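Local coordinates for protein nucleoside diphosphate kinase (Aquifex aeolicus, PDB 3ZTP) that probably makes nucleoside triphosphates other than ATP by passing the ATP gamma phosphate to nucleoside diphosphates through a phosphorylated enzyme intermediate, at residues 8-11 and 12-16; 18-21 and 22-26; 65-69 and 70-74. One frame throughout, in Å; residues are numbered along the deposited sequence. Where two conformers were deposited one is given.

Contact 1 of 3, residues 8-11 and 12-16; sequences IIVK and PDAME. With SO4 (sulfate ion), chain D.
K11 meets A14 and M15 at a strand-to-helix junction beside the active site. Strand 3-10 of the antiparallel sheet of the nucleoside diphosphate kinase fold ends here, and helix 12-17 starts with P12. K11 holds the N-cap position. Its carbonyl opens the helix: M15 N bonds to K11 O at 3.0 Å. P12 has no N-H to offer and fits the first turn.

The side chain of K11 leaves in another direction. CG lies anti to the carbonyl carbon (chi1 -58°), and the chain beyond it is extended. This carries NZ to N117 OD1, its hydrogen-bond partner, and to a sulfate ion, probably from the crystallisation liquor. The two bonds to the sulfate are weak, with NZ 2.9 Å from O1. H120 ND1 and Y51 OH also bond to this sulfate. K11 is predicted to bind ATP, so the anion probably marks a phosphate position. A methionine in place of K11 would probably leave N117 OD1 and the bound anion without their positive partner.

D13 turns back beside the lysine, with OD1 3.2 Å from K11 CB, while its OD2 accepts from A118 N. V10 and M15 cross at about a right angle. V10 CG1 touches both M15 SD and A14 CB, each at 3.8 Å.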
loop_
_atom_site.group_PDB
_atom_site.type_symbol
_atom_site.label_atom_id
_atom_site.label_comp_id
_atom_site.label_asym_id
_atom_site.label_seq_id
_atom_site.Cartn_x
_atom_site.Cartn_y
_atom_site.Cartn_z
ATOM N N ILE A 8 10.619 12.246 7.600
ATOM C CA ILE A 8 9.862 13.094 8.514
ATOM C C ILE A 8 8.487 12.502 8.751
ATOM O O ILE A 8 7.906 11.837 7.880
ATOM C CB ILE A 8 9.734 14.563 8.052
ATOM C CG1 ILE A 8 9.057 14.673 6.675
ATOM C CG2 ILE A 8 11.094 15.227 8.058
ATOM C CD1 ILE A 8 8.561 16.076 6.329
ATOM N N ILE A 9 7.962 12.737 9.953
ATOM C CA ILE A 9 6.547 12.438 10.244
ATOM C C ILE A 9 5.926 13.686 10.840
ATOM O O ILE A 9 6.413 14.193 11.853
ATOM C CB ILE A 9 6.351 11.267 11.216
ATOM C CG1 ILE A 9 7.098 10.042 10.702
ATOM C CG2 ILE A 9 4.870 10.988 11.345
ATOM C CD1 ILE A 9 7.053 8.855 11.682
ATOM N N VAL A 10 4.846 14.155 10.220
ATOM C CA VAL A 10 4.055 15.262 10.765
ATOM C C VAL A 10 3.115 14.658 11.785
ATOM O O VAL A 10 2.312 13.769 11.450
ATOM C CB VAL A 10 3.316 16.011 9.658
ATOM C CG1 VAL A 10 2.438 17.127 10.224
ATOM C CG2 VAL A 10 4.322 16.558 8.647
ATOM N N LYS A 11 3.256 15.082 13.032
ATOM C CA LYS A 11 2.613 14.440 14.167
ATOM C C LYS A 11 1.177 14.935 14.328
ATOM O O LYS A 11 0.757 15.925 13.717
ATOM C CB LYS A 11 3.426 14.691 15.437
ATOM C CG LYS A 11 4.849 14.208 15.377
ATOM C CD LYS A 11 5.586 14.406 16.701
ATOM C CE LYS A 11 6.942 13.741 16.743
ATOM N NZ LYS A 11 7.687 14.028 17.979
ATOM N N PRO A 12 0.387 14.244 15.155
ATOM C CA PRO A 12 -1.031 14.600 15.201
ATOM C C PRO A 12 -1.318 16.024 15.682
ATOM O O PRO A 12 -2.371 16.582 15.328
ATOM C CB PRO A 12 -1.637 13.536 16.133
ATOM C CG PRO A 12 -0.749 12.376 15.971
ATOM C CD PRO A 12 0.643 12.973 15.860
ATOM N N ASP A 13 -0.446 16.599 16.507
ATOM C CA ASP A 13 -0.638 17.990 16.918
ATOM C C ASP A 13 -0.607 18.939 15.723
ATOM O O ASP A 13 -1.481 19.803 15.593
ATOM C CB ASP A 13 0.353 18.414 17.999
ATOM C CG ASP A 13 1.811 18.234 17.595
ATOM O OD1 ASP A 13 2.144 17.314 16.816
ATOM O OD2 ASP A 13 2.643 19.027 18.089
ATOM N N ALA A 14 0.397 18.805 14.870
ATOM C CA ALA A 14 0.508 19.666 13.702
ATOM C C ALA A 14 -0.581 19.353 12.691
ATOM O O ALA A 14 -1.067 20.252 12.001
ATOM C CB ALA A 14 1.909 19.523 13.078
ATOM N N MET A 15 -0.973 18.090 12.594
ATOM C CA MET A 15 -2.079 17.699 11.730
ATOM C C MET A 15 -3.341 18.436 12.147
ATOM O O MET A 15 -3.995 19.070 11.320
ATOM C CB MET A 15 -2.282 16.183 11.767
ATOM C CG MET A 15 -1.103 15.440 11.197
ATOM S SD MET A 15 -0.928 15.607 9.401
ATOM C CE MET A 15 -2.270 14.451 9.036
ATOM N N GLU A 16 -3.646 18.418 13.439
ATOM C CA GLU A 16 -4.855 19.040 13.950
ATOM C C GLU A 16 -4.805 20.554 13.837
ATOM O O GLU A 16 -5.855 21.187 13.662
ATOM C CB GLU A 16 -5.085 18.610 15.401
ATOM C CG GLU A 16 -5.546 17.172 15.519
ATOM C CD GLU A 16 -5.806 16.765 16.953
ATOM O OE1 GLU A 16 -6.200 17.638 17.756
ATOM O OE2 GLU A 16 -5.606 15.575 17.274
HETATM S S SO4 D . 10.229 12.043 17.846
HETATM O O1 SO4 D . 10.487 13.423 17.453
HETATM O O2 SO4 D . 11.420 11.238 17.577
HETATM O O3 SO4 D . 9.973 11.916 19.278
HETATM O O4 SO4 D . 9.075 11.537 17.156
#

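Contact 2 of 3, residues 18-21 and 22-26; sequences GALG and KILDR
At the start of helix 20-29, one of the helices packed against the sheet, I23 reaches back to A19, the residue just before it. The CB of I23 lies 3.6 Å from A19 O. CG1 comes closer to that same oxygen, at 3.3 Å. CD1 ends 4.0 Å from A19 CB, so the tip of the isoleucine lies against the methyl of the alanine. The first torsion explains this course: CG1 stands anti to the carbonyl carbon (chi1 -69°) and heads back toward the start of the helix. The CG2 branch packs on V10 CG2 of strand 3-10. F110 touches both A19 and I23.

The backbone holds the turn. I23 N bonds to A19 O at 3.0 Å, L24 N to L20 O and D25 N to G21 O. L20 and L24 cross obliquely, their CD1 atoms 4.0 Å apart. L24 also packs on L24 of the second subunit.

G18 closes the preceding helix with a Schellman motif, and its positive phi (80°) favours glycine. One water donates to G18 O at 2.7 Å and accepts from K22 N, bridging the turn. A second water accepts from K22 NZ and donates weakly to G18 O.

The charged partners of K22 and D25 lie outside this turn, on the second subunit: K22 NZ pairs with its D25, and D25 OD1 with its K22. The subunit boundary is thus met by both apolar and charged groups of this helix. Both charge pairs cross that boundary, which is consistent with a role for this helix in holding two subunits of the tetramer together.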
loop_
_atom_site.group_PDB
_atom_site.type_symbol
_atom_site.label_atom_id
_atom_site.label_comp_id
_atom_site.label_asym_id
_atom_site.label_seq_id
_atom_site.Cartn_x
_atom_site.Cartn_y
_atom_site.Cartn_z
ATOM N N GLY A 18 -3.639 22.069 11.343
ATOM C CA GLY A 18 -3.765 22.383 9.919
ATOM C C GLY A 18 -2.470 22.798 9.247
ATOM O O GLY A 18 -2.501 23.473 8.225
ATOM N N ALA A 19 -1.334 22.370 9.790
ATOM C CA ALA A 19 -0.040 22.811 9.324
ATOM C C ALA A 19 0.626 21.927 8.281
ATOM O O ALA A 19 1.707 22.259 7.819
ATOM C CB ALA A 19 0.898 22.932 10.527
ATOM N N LEU A 20 -0.019 20.835 7.874
ATOM C CA LEU A 20 0.659 19.881 6.998
ATOM C C LEU A 20 1.205 20.510 5.722
ATOM O O LEU A 20 2.334 20.255 5.304
ATOM C CB LEU A 20 -0.320 18.774 6.612
ATOM C CG LEU A 20 0.183 17.822 5.528
ATOM C CD1 LEU A 20 1.393 17.025 6.020
ATOM C CD2 LEU A 20 -0.954 16.874 5.074
ATOM N N GLY A 21 0.371 21.282 5.039
ATOM C CA GLY A 21 0.790 21.873 3.790
ATOM C C GLY A 21 1.919 22.876 3.952
ATOM O O GLY A 21 2.855 22.891 3.153
ATOM N N LYS A 22 1.843 23.703 4.984
ATOM C CA LYS A 22 2.898 24.667 5.252
ATOM C C LYS A 22 4.218 23.954 5.555
ATOM O O LYS A 22 5.289 24.387 5.128
ATOM C CB LYS A 22 2.522 25.570 6.422
ATOM C CG LYS A 22 1.335 26.475 6.129
ATOM C CD LYS A 22 1.108 27.445 7.279
ATOM C CE LYS A 22 -0.063 28.420 7.021
ATOM N NZ LYS A 22 -1.374 27.736 7.105
ATOM N N ILE A 23 4.153 22.834 6.267
ATOM C CA ILE A 23 5.359 22.089 6.584
ATOM C C ILE A 23 5.970 21.476 5.320
ATOM O O ILE A 23 7.173 21.587 5.084
ATOM C CB ILE A 23 5.064 21.047 7.650
ATOM C CG1 ILE A 23 4.768 21.751 8.972
ATOM C CG2 ILE A 23 6.231 20.089 7.803
ATOM C CD1 ILE A 23 4.245 20.824 10.063
ATOM N N LEU A 24 5.150 20.827 4.485
ATOM C CA LEU A 24 5.668 20.280 3.243
ATOM C C LEU A 24 6.246 21.374 2.359
ATOM O O LEU A 24 7.318 21.198 1.769
ATOM C CB LEU A 24 4.605 19.479 2.490
ATOM C CG LEU A 24 4.142 18.223 3.210
ATOM C CD1 LEU A 24 3.046 17.550 2.407
ATOM C CD2 LEU A 24 5.306 17.231 3.445
ATOM N N ASP A 25 5.552 22.511 2.260
ATOM C CA ASP A 25 6.020 23.634 1.461
ATOM C C ASP A 25 7.424 24.042 1.901
ATOM O O ASP A 25 8.312 24.290 1.081
ATOM C CB ASP A 25 5.056 24.827 1.575
ATOM C CG ASP A 25 5.459 25.976 0.693
ATOM O OD1 ASP A 25 5.757 25.778 -0.479
ATOM O OD2 ASP A 25 5.509 27.116 1.203
ATOM N N ARG A 26 7.640 24.130 3.213
ATOM C CA ARG A 26 8.931 24.545 3.692
ATOM C C ARG A 26 10.047 23.620 3.191
ATOM O O ARG A 26 11.093 24.061 2.727
ATOM C CB ARG A 26 8.949 24.581 5.216
ATOM C CG ARG A 26 10.322 24.882 5.824
ATOM C CD ARG A 26 10.873 26.273 5.377
ATOM N NE ARG A 26 12.006 26.626 6.223
ATOM C CZ ARG A 26 11.880 27.035 7.480
ATOM N NH1 ARG A 26 10.679 27.281 7.979
ATOM N NH2 ARG A 26 12.952 27.250 8.196
HETATM O O HOH W 1 -0.995 23.563 5.965
HETATM O O HOH W 2 -1.246 26.290 9.553
#

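Contact 3 of 3, residues 65-69 and 70-74; sequences EFMSS and GPVVA
M67 and V72 meet across the short loop that leads from helix 60-67 into strand 72-78, an inner strand of the ferredoxin-like fold's antiparallel sheet. The residues before G70 are held locally. S69 OG donates to F66 O at 2.6 Å, and S69 N bonds to the same oxygen, so two donors grip it. The hydroxyl comes in obliquely, with a C=O...OG angle of 131°, and lies somewhat out of the carbonyl plane. The S69 chi1 of 68°, which sets OG between the backbone N and the carbonyl carbon, brings it there. S68 OG likewise reaches back, to V64 O.

G70 follows with an almost fully extended backbone. A side chain here would run into S69 O, so glycine suits it. Its carbonyl turns toward the helix end. Water 3 donates to G70 O at 2.8 Å and to M67 O at 2.7 Å, and so ties the two sides of the loop together. P71 leads the chain away and packs on V142 of the second subunit.

V72 begins the strand and turns its side chain back to the helix. V73 then pairs with V10 through the backbone and packs on M15. A74 pairs with K38 and lies on I9. M67 also touches K11 and Y51, which places this loop beside the predicted nucleotide site. The M67 side chain is bent, and its methyl CE lies 4.3 Å from V72 CG1.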
loop_
_atom_site.group_PDB
_atom_site.type_symbol
_atom_site.label_atom_id
_atom_site.label_comp_id
_atom_site.label_asym_id
_atom_site.label_seq_id
_atom_site.Cartn_x
_atom_site.Cartn_y
_atom_site.Cartn_z
ATOM N N GLU A 65 1.036 6.467 22.725
ATOM C CA GLU A 65 -0.373 6.848 22.670
ATOM C C GLU A 65 -0.573 8.058 21.740
ATOM O O GLU A 65 -1.447 8.062 20.880
ATOM C CB GLU A 65 -0.911 7.185 24.076
ATOM C CG GLU A 65 -2.351 7.673 24.053
ATOM C CD GLU A 65 -2.904 8.028 25.425
ATOM O OE1 GLU A 65 -2.172 8.647 26.224
ATOM O OE2 GLU A 65 -4.085 7.704 25.688
ATOM N N PHE A 66 0.262 9.080 21.911
ATOM C CA PHE A 66 0.157 10.285 21.098
ATOM C C PHE A 66 0.314 9.964 19.614
ATOM O O PHE A 66 -0.478 10.400 18.775
ATOM C CB PHE A 66 1.224 11.281 21.553
ATOM C CG PHE A 66 1.350 12.502 20.679
ATOM C CD1 PHE A 66 0.241 13.271 20.356
ATOM C CD2 PHE A 66 2.588 12.890 20.213
ATOM C CE1 PHE A 66 0.382 14.408 19.562
ATOM C CE2 PHE A 66 2.727 14.035 19.447
ATOM C CZ PHE A 66 1.635 14.768 19.111
ATOM N N MET A 67 1.343 9.198 19.295
ATOM C CA MET A 67 1.655 8.915 17.905
ATOM C C MET A 67 0.676 7.962 17.223
ATOM O O MET A 67 0.707 7.811 15.992
ATOM C CB MET A 67 3.112 8.449 17.757
ATOM C CG MET A 67 4.117 9.585 17.976
ATOM S SD MET A 67 3.941 10.959 16.805
ATOM C CE MET A 67 4.483 10.157 15.285
ATOM N N SER A 68 -0.173 7.325 18.019
ATOM C CA SER A 68 -1.234 6.463 17.505
ATOM C C SER A 68 -2.612 7.080 17.732
ATOM O O SER A 68 -3.616 6.396 17.542
ATOM C CB SER A 68 -1.163 5.058 18.134
ATOM O OG SER A 68 -1.246 5.081 19.552
ATOM N N SER A 69 -2.682 8.353 18.125
ATOM C CA SER A 69 -3.943 8.989 18.524
ATOM C C SER A 69 -4.743 9.566 17.376
ATOM O O SER A 69 -5.884 9.962 17.546
ATOM C CB SER A 69 -3.696 10.094 19.561
ATOM O OG SER A 69 -3.001 11.181 18.984
ATOM N N GLY A 70 -4.136 9.609 16.199
ATOM C CA GLY A 70 -4.799 10.126 15.019
ATOM C C GLY A 70 -3.874 9.921 13.842
ATOM O O GLY A 70 -2.735 9.499 14.017
ATOM N N PRO A 71 -4.357 10.203 12.642
ATOM C CA PRO A 71 -3.476 9.990 11.493
ATOM C C PRO A 71 -2.247 10.904 11.498
ATOM O O PRO A 71 -2.250 12.016 12.078
ATOM C CB PRO A 71 -4.357 10.298 10.285
ATOM C CG PRO A 71 -5.669 10.778 10.803
ATOM C CD PRO A 71 -5.716 10.634 12.282
ATOM N N VAL A 72 -1.194 10.437 10.840
ATOM C CA VAL A 72 0.023 11.193 10.626
ATOM C C VAL A 72 0.367 11.148 9.163
ATOM O O VAL A 72 -0.213 10.367 8.396
ATOM C CB VAL A 72 1.206 10.643 11.462
ATOM C CG1 VAL A 72 0.939 10.803 12.963
ATOM C CG2 VAL A 72 1.481 9.172 11.191
ATOM N N VAL A 73 1.304 11.986 8.755
ATOM C CA VAL A 73 1.814 11.958 7.388
ATOM C C VAL A 73 3.310 11.834 7.435
ATOM O O VAL A 73 4.005 12.623 8.078
ATOM C CB VAL A 73 1.427 13.223 6.610
ATOM C CG1 VAL A 73 2.183 13.297 5.287
ATOM C CG2 VAL A 73 -0.092 13.242 6.376
ATOM N N ALA A 74 3.840 10.848 6.732
ATOM C CA ALA A 74 5.281 10.682 6.597
ATOM C C ALA A 74 5.740 11.018 5.188
ATOM O O ALA A 74 4.985 10.858 4.218
ATOM C CB ALA A 74 5.686 9.235 6.936
HETATM O O HOH W 3 -0.742 7.586 13.686
#

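Overall arrangement
The three contacts come in series along the chain. Contacts 1 and 2 lie close, with centres about 10 Å apart, and join strand 3-10 to the successive helices 12-17 and 20-29. A14 O probably accepts a hydrogen bond from A19 N, and V10 packs on L20. Contact 3 is far off in sequence, yet its centre is about 7 Å from that of contact 1, because strands 3-10 and 72-78 are neighbours in the sheet. Contacts 2 and 3 have centres about 16 Å apart but meet where L20 packs on V73. Contacts 1 and 3 both border the predicted active site, and contacts 2 and 3 both reach the second subunit.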